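Hypothetical sugar kinase (Cytophaga hutchinsonii, PDB 3R8E) is probably a sugar kinase of the ROK family, transferring a phosphoryl group to a sugar substrate that has not been identified. Local coordinates at residues E125-Y136 against G157-I168; V256-G267 against Y292-A302. All blocks are in the same frame, centred on the assembly; numbering follows the deposited sequence. Where two conformers were deposited one is given.

How the contacts relate
Along the chain, contact 1 comes first: strand 121-126 of the N-terminal sheet runs into helix 127-138, and after strand 147-152 the chain returns along strand 156-162 to lie against that helix. Contact 2 opens later, where helix 235-259 ends, and closes over helix 274-288 when strand 298-301 pairs with strand 263-267. The two are in series, neither nesting nor crossing. Strands 156-162 and 263-267 flank strand 147-152 in one mixed sheet, so both contacts build on it, with centres about 15 Å apart. They also meet directly, Phe167 packing on Met259 and Glu135 on Ala302. Contact 1 thus joins the N-terminal sheet to this one, while contact 2 completes its far edge within this chain.

Contact 1. Residues E125-Y136 against G157-I168; sequences ENDAKCAALGEY and GSGVMMNGKLFI
Lys129 NZ is gripped by two acceptors: a water 2.9 Å from NZ that also hydrogen-bonds to Ser158 O, and the backbone O of Gly174. Extended through chi2 and chi3, its chain lays CE 3.6 Å from Phe167 O, and the chi4 bend (65°) turns NZ to the water. Behind it the backbones touch, Lys129 CA standing 4.0 Å from Gly159 CA. A side chain on Gly159 would clash with Ala128 O and Ala132 CB, which sits 3.5 Å from Gly159 C. Gly159 thus lets the axes of helix 127-136 and strand 157-162 come to 5.9 Å; they cross at -49°, a helix-on-sheet packing within the ribonuclease H-like fold. Asn126 N-caps the helix, its OD1 accepting from Lys129 N and, weakly, from Ala128 N. Leu166 packs alongside, CD1 on Lys129 O and CD2 on the carboxylate of Glu125, which is salt-bridged to Arg92. Selenomethionine Met161 bends at chi2 and chi3, bringing CE over the centre of the Tyr136 ring, 3.7 Å from its centroid, in a CH-pi contact. Replacing Tyr136 by an alanine would probably leave that methyl without its aromatic face and Gln145 OE1 without its hydroxyl partner. Met161 SE packs 4.0 Å from Leu133 CD1.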
loop_
_atom_site.group_PDB
_atom_site.type_symbol
_atom_site.label_atom_id
_atom_site.label_comp_id
_atom_site.label_asym_id
_atom_site.label_seq_id
_atom_site.Cartn_x
_atom_site.Cartn_y
_atom_site.Cartn_z
ATOM N N GLU A 125 -18.839 6.554 6.112
ATOM C CA GLU A 125 -17.586 5.887 5.763
ATOM C C GLU A 125 -17.729 5.205 4.406
ATOM O O GLU A 125 -18.843 5.028 3.915
ATOM C CB GLU A 125 -17.214 4.859 6.871
ATOM C CG GLU A 125 -15.855 4.171 6.772
ATOM C CD GLU A 125 -14.695 5.118 6.532
ATOM O OE1 GLU A 125 -14.246 5.762 7.506
ATOM O OE2 GLU A 125 -14.310 5.294 5.355
ATOM N N ASN A 126 -16.593 4.842 3.781
ATOM C CA ASN A 126 -16.598 4.071 2.544
ATOM C C ASN A 126 -17.137 2.661 2.867
ATOM O O ASN A 126 -16.802 2.098 3.916
ATOM C CB ASN A 126 -15.195 4.016 1.936
ATOM C CG ASN A 126 -15.050 2.980 0.857
ATOM O OD1 ASN A 126 -14.645 1.849 1.118
ATOM N ND2 ASN A 126 -15.460 3.312 -0.358
ATOM N N ASP A 127 -17.982 2.106 1.980
ATOM C CA ASP A 127 -18.632 0.809 2.209
ATOM C C ASP A 127 -17.662 -0.382 2.321
ATOM O O ASP A 127 -17.918 -1.270 3.132
ATOM C CB ASP A 127 -19.690 0.512 1.140
ATOM C CG ASP A 127 -19.219 0.423 -0.303
ATOM O OD1 ASP A 127 -18.051 0.779 -0.576
ATOM O OD2 ASP A 127 -20.028 0.026 -1.163
ATOM N N ALA A 128 -16.568 -0.409 1.531
ATOM C CA ALA A 128 -15.593 -1.508 1.603
ATOM C C ALA A 128 -14.831 -1.468 2.932
ATOM O O ALA A 128 -14.481 -2.521 3.474
ATOM C CB ALA A 128 -14.629 -1.442 0.431
ATOM N N LYS A 129 -14.592 -0.244 3.467
ATOM C CA LYS A 129 -13.965 -0.056 4.769
ATOM C C LYS A 129 -14.950 -0.491 5.861
ATOM O O LYS A 129 -14.546 -1.126 6.833
ATOM C CB LYS A 129 -13.519 1.401 4.962
ATOM C CG LYS A 129 -12.392 1.779 4.019
ATOM C CD LYS A 129 -11.891 3.205 4.281
ATOM C CE LYS A 129 -10.712 3.559 3.401
ATOM N NZ LYS A 129 -11.081 3.601 1.960
ATOM N N CYS A 130 -16.250 -0.162 5.684
ATOM C CA CYS A 130 -17.309 -0.594 6.609
ATOM C C CYS A 130 -17.306 -2.102 6.729
ATOM O O CYS A 130 -17.384 -2.613 7.836
ATOM C CB CYS A 130 -18.672 -0.096 6.149
ATOM S SG CYS A 130 -18.987 1.630 6.555
ATOM N N ALA A 131 -17.210 -2.817 5.594
ATOM C CA ALA A 131 -17.213 -4.288 5.587
ATOM C C ALA A 131 -16.068 -4.848 6.450
ATOM O O ALA A 131 -16.303 -5.778 7.214
ATOM C CB ALA A 131 -17.123 -4.815 4.166
ATOM N N ALA A 132 -14.858 -4.242 6.382
ATOM C CA ALA A 132 -13.735 -4.665 7.236
ATOM C C ALA A 132 -14.078 -4.426 8.706
ATOM O O ALA A 132 -13.852 -5.304 9.536
ATOM C CB ALA A 132 -12.468 -3.914 6.869
ATOM N N LEU A 133 -14.676 -3.248 9.021
ATOM C CA LEU A 133 -15.079 -2.919 10.390
ATOM C C LEU A 133 -16.168 -3.896 10.890
ATOM O O LEU A 133 -16.159 -4.272 12.064
ATOM C CB LEU A 133 -15.553 -1.458 10.469
ATOM C CG LEU A 133 -15.723 -0.862 11.870
ATOM C CD1 LEU A 133 -14.384 -0.763 12.614
ATOM C CD2 LEU A 133 -16.373 0.500 11.797
ATOM N N GLY A 134 -17.048 -4.337 9.984
ATOM C CA GLY A 134 -18.094 -5.314 10.291
ATOM C C GLY A 134 -17.496 -6.644 10.710
ATOM O O GLY A 134 -17.906 -7.232 11.717
ATOM N N GLU A 135 -16.486 -7.104 9.949
ATOM C CA GLU A 135 -15.760 -8.345 10.227
ATOM C C GLU A 135 -15.004 -8.222 11.541
ATOM O O GLU A 135 -14.997 -9.163 12.325
ATOM C CB GLU A 135 -14.802 -8.684 9.073
ATOM C CG GLU A 135 -15.485 -9.346 7.881
ATOM C CD GLU A 135 -16.035 -10.752 8.070
ATOM O OE1 GLU A 135 -15.660 -11.430 9.054
ATOM O OE2 GLU A 135 -16.819 -11.192 7.201
ATOM N N TYR A 136 -14.422 -7.039 11.806
ATOM C CA TYR A 136 -13.671 -6.759 13.025
ATOM C C TYR A 136 -14.561 -6.848 14.274
ATOM O O TYR A 136 -14.115 -7.361 15.296
ATOM C CB TYR A 136 -13.020 -5.364 12.929
ATOM C CG TYR A 136 -12.258 -4.952 14.174
ATOM C CD1 TYR A 136 -10.985 -5.452 14.432
ATOM C CD2 TYR A 136 -12.812 -4.067 15.095
ATOM C CE1 TYR A 136 -10.273 -5.066 15.567
ATOM C CE2 TYR A 136 -12.119 -3.688 16.243
ATOM C CZ TYR A 136 -10.850 -4.197 16.479
ATOM O OH TYR A 136 -10.156 -3.823 17.606
ATOM N N GLY A 157 -13.501 -4.856 -3.737
ATOM C CA GLY A 157 -13.499 -3.911 -2.633
ATOM C C GLY A 157 -12.552 -4.389 -1.555
ATOM O O GLY A 157 -12.306 -5.597 -1.436
ATOM N N SER A 158 -11.998 -3.452 -0.776
ATOM C CA SER A 158 -11.095 -3.813 0.310
ATOM C C SER A 158 -11.184 -2.832 1.454
ATOM O O SER A 158 -11.437 -1.649 1.244
ATOM C CB SER A 158 -9.652 -3.909 -0.175
ATOM O OG SER A 158 -9.249 -2.710 -0.812
ATOM N N GLY A 159 -10.964 -3.348 2.647
ATOM C CA GLY A 159 -10.949 -2.583 3.876
ATOM C C GLY A 159 -9.834 -3.151 4.716
ATOM O O GLY A 159 -9.604 -4.364 4.687
ATOM N N VAL A 160 -9.115 -2.290 5.446
ATOM C CA VAL A 160 -8.004 -2.757 6.271
ATOM C C VAL A 160 -8.117 -2.249 7.694
ATOM O O VAL A 160 -8.315 -1.051 7.917
ATOM C CB VAL A 160 -6.630 -2.337 5.652
ATOM C CG1 VAL A 160 -5.477 -2.595 6.622
ATOM C CG2 VAL A 160 -6.372 -3.045 4.330
HETATM N N MSE A 161 -7.942 -3.171 8.657
HETATM C CA MSE A 161 -7.795 -2.846 10.070
HETATM C C MSE A 161 -6.303 -2.868 10.340
HETATM O O MSE A 161 -5.623 -3.795 9.888
HETATM C CB MSE A 161 -8.534 -3.843 10.993
HETATM C CG MSE A 161 -10.041 -3.879 10.792
HETATM SE SE MSE A 161 -10.958 -2.197 11.124
HETATM C CE MSE A 161 -10.464 -1.955 12.987
HETATM N N MSE A 162 -5.784 -1.851 11.027
HETATM C CA MSE A 162 -4.373 -1.805 11.385
HETATM C C MSE A 162 -4.251 -1.447 12.853
HETATM O O MSE A 162 -4.662 -0.357 13.266
HETATM C CB MSE A 162 -3.598 -0.823 10.498
HETATM C CG MSE A 162 -2.112 -0.867 10.745
HETATM SE SE MSE A 162 -1.150 -0.039 9.316
HETATM C CE MSE A 162 -1.329 -1.503 8.009
ATOM N N ASN A 163 -3.718 -2.394 13.647
ATOM C CA ASN A 163 -3.544 -2.274 15.100
ATOM C C ASN A 163 -4.893 -1.886 15.762
ATOM O O ASN A 163 -4.944 -1.012 16.631
ATOM C CB ASN A 163 -2.407 -1.278 15.446
ATOM C CG ASN A 163 -1.165 -1.454 14.603
ATOM O OD1 ASN A 163 -0.830 -0.605 13.784
ATOM N ND2 ASN A 163 -0.483 -2.580 14.743
ATOM N N GLY A 164 -5.970 -2.529 15.297
ATOM C CA GLY A 164 -7.327 -2.337 15.801
ATOM C C GLY A 164 -8.015 -1.045 15.416
ATOM O O GLY A 164 -9.055 -0.713 15.993
ATOM N N LYS A 165 -7.462 -0.322 14.423
ATOM C CA LYS A 165 -8.028 0.935 13.926
ATOM C C LYS A 165 -8.252 0.833 12.432
ATOM O O LYS A 165 -7.405 0.275 11.729
ATOM C CB LYS A 165 -7.104 2.130 14.241
ATOM C CG LYS A 165 -6.822 2.372 15.729
ATOM C CD LYS A 165 -7.932 3.147 16.431
ATOM C CE LYS A 165 -7.646 3.311 17.905
ATOM N NZ LYS A 165 -8.741 4.037 18.601
ATOM N N LEU A 166 -9.371 1.379 11.941
ATOM C CA LEU A 166 -9.662 1.366 10.512
ATOM C C LEU A 166 -8.628 2.216 9.765
ATOM O O LEU A 166 -8.398 3.371 10.136
ATOM C CB LEU A 166 -11.092 1.878 10.243
ATOM C CG LEU A 166 -11.584 1.842 8.790
ATOM C CD1 LEU A 166 -11.757 0.395 8.286
ATOM C CD2 LEU A 166 -12.902 2.600 8.652
ATOM N N PHE A 167 -7.976 1.619 8.751
ATOM C CA PHE A 167 -6.996 2.316 7.921
ATOM C C PHE A 167 -7.741 3.129 6.873
ATOM O O PHE A 167 -8.494 2.571 6.076
ATOM C CB PHE A 167 -6.021 1.319 7.264
ATOM C CG PHE A 167 -5.016 2.000 6.355
ATOM C CD1 PHE A 167 -3.873 2.593 6.878
ATOM C CD2 PHE A 167 -5.237 2.082 4.985
ATOM C CE1 PHE A 167 -2.955 3.239 6.042
ATOM C CE2 PHE A 167 -4.322 2.733 4.150
ATOM C CZ PHE A 167 -3.186 3.295 4.683
ATOM N N ILE A 168 -7.526 4.442 6.862
ATOM C CA ILE A 168 -8.244 5.294 5.913
ATOM C C ILE A 168 -7.306 5.908 4.861
ATOM O O ILE A 168 -7.789 6.420 3.856
ATOM C CB ILE A 168 -9.087 6.382 6.641
ATOM C CG1 ILE A 168 -8.208 7.369 7.443
ATOM C CG2 ILE A 168 -10.196 5.736 7.516
ATOM C CD1 ILE A 168 -8.911 8.676 7.854
HETATM O O HOH W 1 -11.164 0.883 0.863
#

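Contact 2. Residues V256-G267 against Y292-A302; sequences VRVMDLNNILLG and YYTDDMYIGKA
Tyr293 and Arg257 meet with ring and guanidinium planes 70° apart: NH1 lies at the ring edge, while Tyr293 CE2 sits over one guanidinium face. Arg257 NH1 bonds weakly to Tyr293 OH, and a water in the ring plane, on the CE1 side, links that hydroxyl to Arg257 O. One face of the Tyr293 ring is covered centrally by Tyr292 CD2, and Val256 CG1 approaches obliquely to 3.4 Å from CD1. Tyr292 has Asp260 OD2 at its edge, where its OH donates to the syn lone pair over 2.6 Å. The Asp260 carboxylate also binds Arg171 and Asn173 of the second subunit. At Tyr298, whose OH is hydrogen-bonded to Asn141 OD1, Gly300 N lies over one face toward the rim and Asn263 OD1 at the edge; a CB on Gly300 would clash with the hydroxyl.

Asn262 CG sits between the backbone N and the carbonyl carbon (chi1 64°), which points ND2 across the contact: it donates to Tyr293 O at 2.8 Å and to Asp296 OD1 at 2.7 Å, both in the amide plane. In this conformer the two bonds orient the amide just ahead of the strands. Parallel pairing follows, from Tyr298 N-Asn262 O, through Gly300 N-Ile264 O (2.8 Å), to Ala302 N-Leu266 O.

Strands 263-267 and 298-301, joined through helix 274-288 and the short helix 291-294, form a beta-alpha-beta crossover. On one sheet face Leu266 CD1 reaches Ile299 CG2 at 3.8 Å; Met285 and Phe277 of helix 274-288 pack on Ile264 and Leu266 there, and strand 147-152 pairs with the other edge of strand 263-267.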
loop_
_atom_site.group_PDB
_atom_site.type_symbol
_atom_site.label_atom_id
_atom_site.label_comp_id
_atom_site.label_asym_id
_atom_site.label_seq_id
_atom_site.Cartn_x
_atom_site.Cartn_y
_atom_site.Cartn_z
ATOM N N VAL A 256 0.821 -6.465 0.651
ATOM C CA VAL A 256 1.612 -6.885 1.807
ATOM C C VAL A 256 2.949 -6.108 1.850
ATOM O O VAL A 256 3.344 -5.666 2.923
ATOM C CB VAL A 256 1.809 -8.420 1.783
ATOM C CG1 VAL A 256 2.909 -8.861 2.732
ATOM C CG2 VAL A 256 0.499 -9.125 2.121
ATOM N N ARG A 257 3.630 -5.925 0.702
ATOM C CA ARG A 257 4.905 -5.195 0.687
ATOM C C ARG A 257 4.715 -3.748 1.134
ATOM O O ARG A 257 5.551 -3.203 1.849
ATOM C CB ARG A 257 5.566 -5.231 -0.708
ATOM C CG ARG A 257 6.281 -6.544 -1.038
ATOM C CD ARG A 257 7.360 -6.893 -0.007
ATOM N NE ARG A 257 8.353 -7.835 -0.523
ATOM C CZ ARG A 257 9.542 -8.046 0.036
ATOM N NH1 ARG A 257 9.901 -7.372 1.122
ATOM N NH2 ARG A 257 10.397 -8.902 -0.509
ATOM N N VAL A 258 3.593 -3.143 0.750
ATOM C CA VAL A 258 3.337 -1.755 1.116
ATOM C C VAL A 258 2.881 -1.600 2.588
ATOM O O VAL A 258 3.405 -0.731 3.298
ATOM C CB VAL A 258 2.284 -1.130 0.152
ATOM C CG1 VAL A 258 1.813 0.233 0.653
ATOM C CG2 VAL A 258 2.822 -1.014 -1.272
HETATM N N MSE A 259 1.907 -2.427 3.028
HETATM C CA MSE A 259 1.244 -2.320 4.332
HETATM C C MSE A 259 1.877 -3.117 5.469
HETATM O O MSE A 259 1.625 -2.799 6.632
HETATM C CB MSE A 259 -0.221 -2.776 4.203
HETATM C CG MSE A 259 -1.010 -1.992 3.170
HETATM SE SE MSE A 259 -1.282 -0.158 3.727
HETATM C CE MSE A 259 -2.754 -0.451 4.867
ATOM N N ASP A 260 2.621 -4.192 5.148
ATOM C CA ASP A 260 3.184 -5.132 6.117
ATOM C C ASP A 260 2.061 -5.680 7.024
ATOM O O ASP A 260 1.999 -5.399 8.222
ATOM C CB ASP A 260 4.373 -4.600 6.946
ATOM C CG ASP A 260 5.044 -5.725 7.726
ATOM O OD1 ASP A 260 4.656 -6.909 7.530
ATOM O OD2 ASP A 260 5.900 -5.425 8.570
ATOM N N LEU A 261 1.155 -6.428 6.411
ATOM C CA LEU A 261 0.091 -7.164 7.084
ATOM C C LEU A 261 0.130 -8.560 6.491
ATOM O O LEU A 261 0.619 -8.717 5.372
ATOM C CB LEU A 261 -1.306 -6.489 6.947
ATOM C CG LEU A 261 -1.889 -6.276 5.532
ATOM C CD1 LEU A 261 -2.557 -7.538 5.002
ATOM C CD2 LEU A 261 -2.940 -5.189 5.546
ATOM N N ASN A 262 -0.346 -9.571 7.212
ATOM C CA ASN A 262 -0.332 -10.919 6.641
ATOM C C ASN A 262 -1.562 -11.743 7.070
ATOM O O ASN A 262 -1.546 -12.969 6.960
ATOM C CB ASN A 262 0.977 -11.654 6.955
ATOM C CG ASN A 262 1.206 -11.923 8.411
ATOM O OD1 ASN A 262 0.464 -11.454 9.278
ATOM N ND2 ASN A 262 2.259 -12.666 8.715
ATOM N N ASN A 263 -2.629 -11.065 7.524
ATOM C CA ASN A 263 -3.916 -11.691 7.814
ATOM C C ASN A 263 -4.847 -11.258 6.723
ATOM O O ASN A 263 -4.983 -10.057 6.487
ATOM C CB ASN A 263 -4.454 -11.316 9.185
ATOM C CG ASN A 263 -3.674 -11.897 10.324
ATOM O OD1 ASN A 263 -3.238 -13.054 10.294
ATOM N ND2 ASN A 263 -3.537 -11.111 11.377
ATOM N N ILE A 264 -5.413 -12.227 5.988
ATOM C CA ILE A 264 -6.271 -11.928 4.845
ATOM C C ILE A 264 -7.604 -12.648 4.989
ATOM O O ILE A 264 -7.632 -13.871 5.180
ATOM C CB ILE A 264 -5.549 -12.320 3.520
ATOM C CG1 ILE A 264 -4.237 -11.528 3.334
ATOM C CG2 ILE A 264 -6.462 -12.148 2.283
ATOM C CD1 ILE A 264 -3.120 -12.342 2.764
ATOM N N LEU A 265 -8.704 -11.881 4.869
ATOM C CA LEU A 265 -10.068 -12.422 4.850
ATOM C C LEU A 265 -10.620 -12.236 3.451
ATOM O O LEU A 265 -10.535 -11.137 2.898
ATOM C CB LEU A 265 -11.001 -11.769 5.885
ATOM C CG LEU A 265 -10.703 -11.991 7.377
ATOM C CD1 LEU A 265 -11.758 -11.311 8.231
ATOM C CD2 LEU A 265 -10.622 -13.483 7.740
ATOM N N LEU A 266 -11.195 -13.302 2.884
ATOM C CA LEU A 266 -11.732 -13.267 1.534
ATOM C C LEU A 266 -13.250 -13.397 1.546
ATOM O O LEU A 266 -13.786 -14.378 2.066
ATOM C CB LEU A 266 -11.087 -14.378 0.678
ATOM C CG LEU A 266 -9.554 -14.322 0.533
ATOM C CD1 LEU A 266 -9.030 -15.573 -0.121
ATOM C CD2 LEU A 266 -9.093 -13.087 -0.255
ATOM N N GLY A 267 -13.916 -12.394 0.973
ATOM C CA GLY A 267 -15.372 -12.310 0.867
ATOM C C GLY A 267 -15.851 -12.111 -0.561
ATOM O O GLY A 267 -15.058 -12.203 -1.502
ATOM N N TYR A 292 9.624 -13.720 6.502
ATOM C CA TYR A 292 9.214 -12.659 7.433
ATOM C C TYR A 292 7.684 -12.449 7.382
ATOM O O TYR A 292 7.049 -12.305 8.424
ATOM C CB TYR A 292 9.942 -11.327 7.127
ATOM C CG TYR A 292 9.335 -10.143 7.852
ATOM C CD1 TYR A 292 9.502 -9.981 9.225
ATOM C CD2 TYR A 292 8.528 -9.224 7.179
ATOM C CE1 TYR A 292 8.905 -8.923 9.907
ATOM C CE2 TYR A 292 7.913 -8.169 7.853
ATOM C CZ TYR A 292 8.109 -8.021 9.217
ATOM O OH TYR A 292 7.489 -7.005 9.898
ATOM N N TYR A 293 7.098 -12.477 6.173
ATOM C CA TYR A 293 5.650 -12.299 5.998
ATOM C C TYR A 293 4.854 -13.590 6.027
ATOM O O TYR A 293 3.720 -13.576 6.495
ATOM C CB TYR A 293 5.340 -11.643 4.651
ATOM C CG TYR A 293 6.069 -10.351 4.389
ATOM C CD1 TYR A 293 5.548 -9.135 4.820
ATOM C CD2 TYR A 293 7.245 -10.332 3.652
ATOM C CE1 TYR A 293 6.185 -7.929 4.525
ATOM C CE2 TYR A 293 7.904 -9.137 3.369
ATOM C CZ TYR A 293 7.369 -7.935 3.804
ATOM O OH TYR A 293 8.022 -6.760 3.517
ATOM N N THR A 294 5.392 -14.671 5.431
ATOM C CA THR A 294 4.622 -15.896 5.220
ATOM C C THR A 294 4.600 -16.874 6.408
ATOM O O THR A 294 3.659 -17.665 6.487
ATOM C CB THR A 294 5.109 -16.611 3.958
ATOM O OG1 THR A 294 6.448 -17.049 4.140
ATOM C CG2 THR A 294 5.019 -15.729 2.704
ATOM N N ASP A 295 5.600 -16.848 7.313
ATOM C CA ASP A 295 5.652 -17.815 8.424
ATOM C C ASP A 295 4.389 -17.824 9.298
ATOM O O ASP A 295 3.904 -18.913 9.622
ATOM C CB ASP A 295 6.891 -17.610 9.304
ATOM C CG ASP A 295 8.131 -18.342 8.818
ATOM O OD1 ASP A 295 8.061 -18.996 7.746
ATOM O OD2 ASP A 295 9.165 -18.274 9.511
ATOM N N ASP A 296 3.847 -16.645 9.661
ATOM C CA ASP A 296 2.641 -16.606 10.490
ATOM C C ASP A 296 1.448 -16.006 9.726
ATOM O O ASP A 296 0.537 -15.448 10.341
ATOM C CB ASP A 296 2.890 -15.863 11.823
ATOM C CG ASP A 296 3.416 -14.436 11.754
ATOM O OD1 ASP A 296 3.645 -13.933 10.631
ATOM O OD2 ASP A 296 3.620 -13.829 12.829
HETATM N N MSE A 297 1.458 -16.144 8.383
HETATM C CA MSE A 297 0.379 -15.619 7.549
HETATM C C MSE A 297 -0.891 -16.463 7.728
HETATM O O MSE A 297 -0.823 -17.658 8.052
HETATM C CB MSE A 297 0.802 -15.530 6.073
HETATM C CG MSE A 297 0.768 -16.867 5.321
HETATM SE SE MSE A 297 1.091 -16.682 3.416
HETATM C CE MSE A 297 -0.273 -15.396 3.018
ATOM N N TYR A 298 -2.054 -15.819 7.553
ATOM C CA TYR A 298 -3.363 -16.447 7.690
ATOM C C TYR A 298 -4.262 -15.991 6.553
ATOM O O TYR A 298 -4.352 -14.795 6.281
ATOM C CB TYR A 298 -3.987 -16.118 9.058
ATOM C CG TYR A 298 -5.461 -16.440 9.179
ATOM C CD1 TYR A 298 -5.904 -17.759 9.262
ATOM C CD2 TYR A 298 -6.415 -15.426 9.229
ATOM C CE1 TYR A 298 -7.263 -18.060 9.373
ATOM C CE2 TYR A 298 -7.772 -15.715 9.363
ATOM C CZ TYR A 298 -8.194 -17.034 9.420
ATOM O OH TYR A 298 -9.536 -17.315 9.544
ATOM N N ILE A 299 -4.888 -16.954 5.867
ATOM C CA ILE A 299 -5.847 -16.688 4.799
ATOM C C ILE A 299 -7.136 -17.373 5.224
ATOM O O ILE A 299 -7.184 -18.601 5.329
ATOM C CB ILE A 299 -5.365 -17.106 3.388
ATOM C CG1 ILE A 299 -4.040 -16.411 3.029
ATOM C CG2 ILE A 299 -6.458 -16.803 2.334
ATOM C CD1 ILE A 299 -3.275 -17.073 1.959
ATOM N N GLY A 300 -8.130 -16.563 5.557
ATOM C CA GLY A 300 -9.419 -17.041 6.029
ATOM C C GLY A 300 -10.581 -16.598 5.172
ATOM O O GLY A 300 -10.442 -15.714 4.323
ATOM N N LYS A 301 -11.733 -17.228 5.384
ATOM C CA LYS A 301 -12.958 -16.902 4.671
ATOM C C LYS A 301 -13.735 -15.864 5.485
ATOM O O LYS A 301 -13.869 -16.020 6.703
ATOM C CB LYS A 301 -13.781 -18.200 4.443
ATOM C CG LYS A 301 -15.193 -18.009 3.892
ATOM C CD LYS A 301 -15.257 -18.070 2.368
ATOM C CE LYS A 301 -16.676 -17.956 1.859
ATOM N NZ LYS A 301 -17.215 -16.573 1.997
ATOM N N ALA A 302 -14.219 -14.796 4.827
ATOM C CA ALA A 302 -15.062 -13.784 5.470
ATOM C C ALA A 302 -16.454 -14.392 5.585
ATOM O O ALA A 302 -17.049 -14.734 4.561
ATOM C CB ALA A 302 -15.083 -12.508 4.649
HETATM O O HOH W 2 6.528 -4.681 3.958
HETATM O O HOH W 3 -1.499 -14.385 11.742
#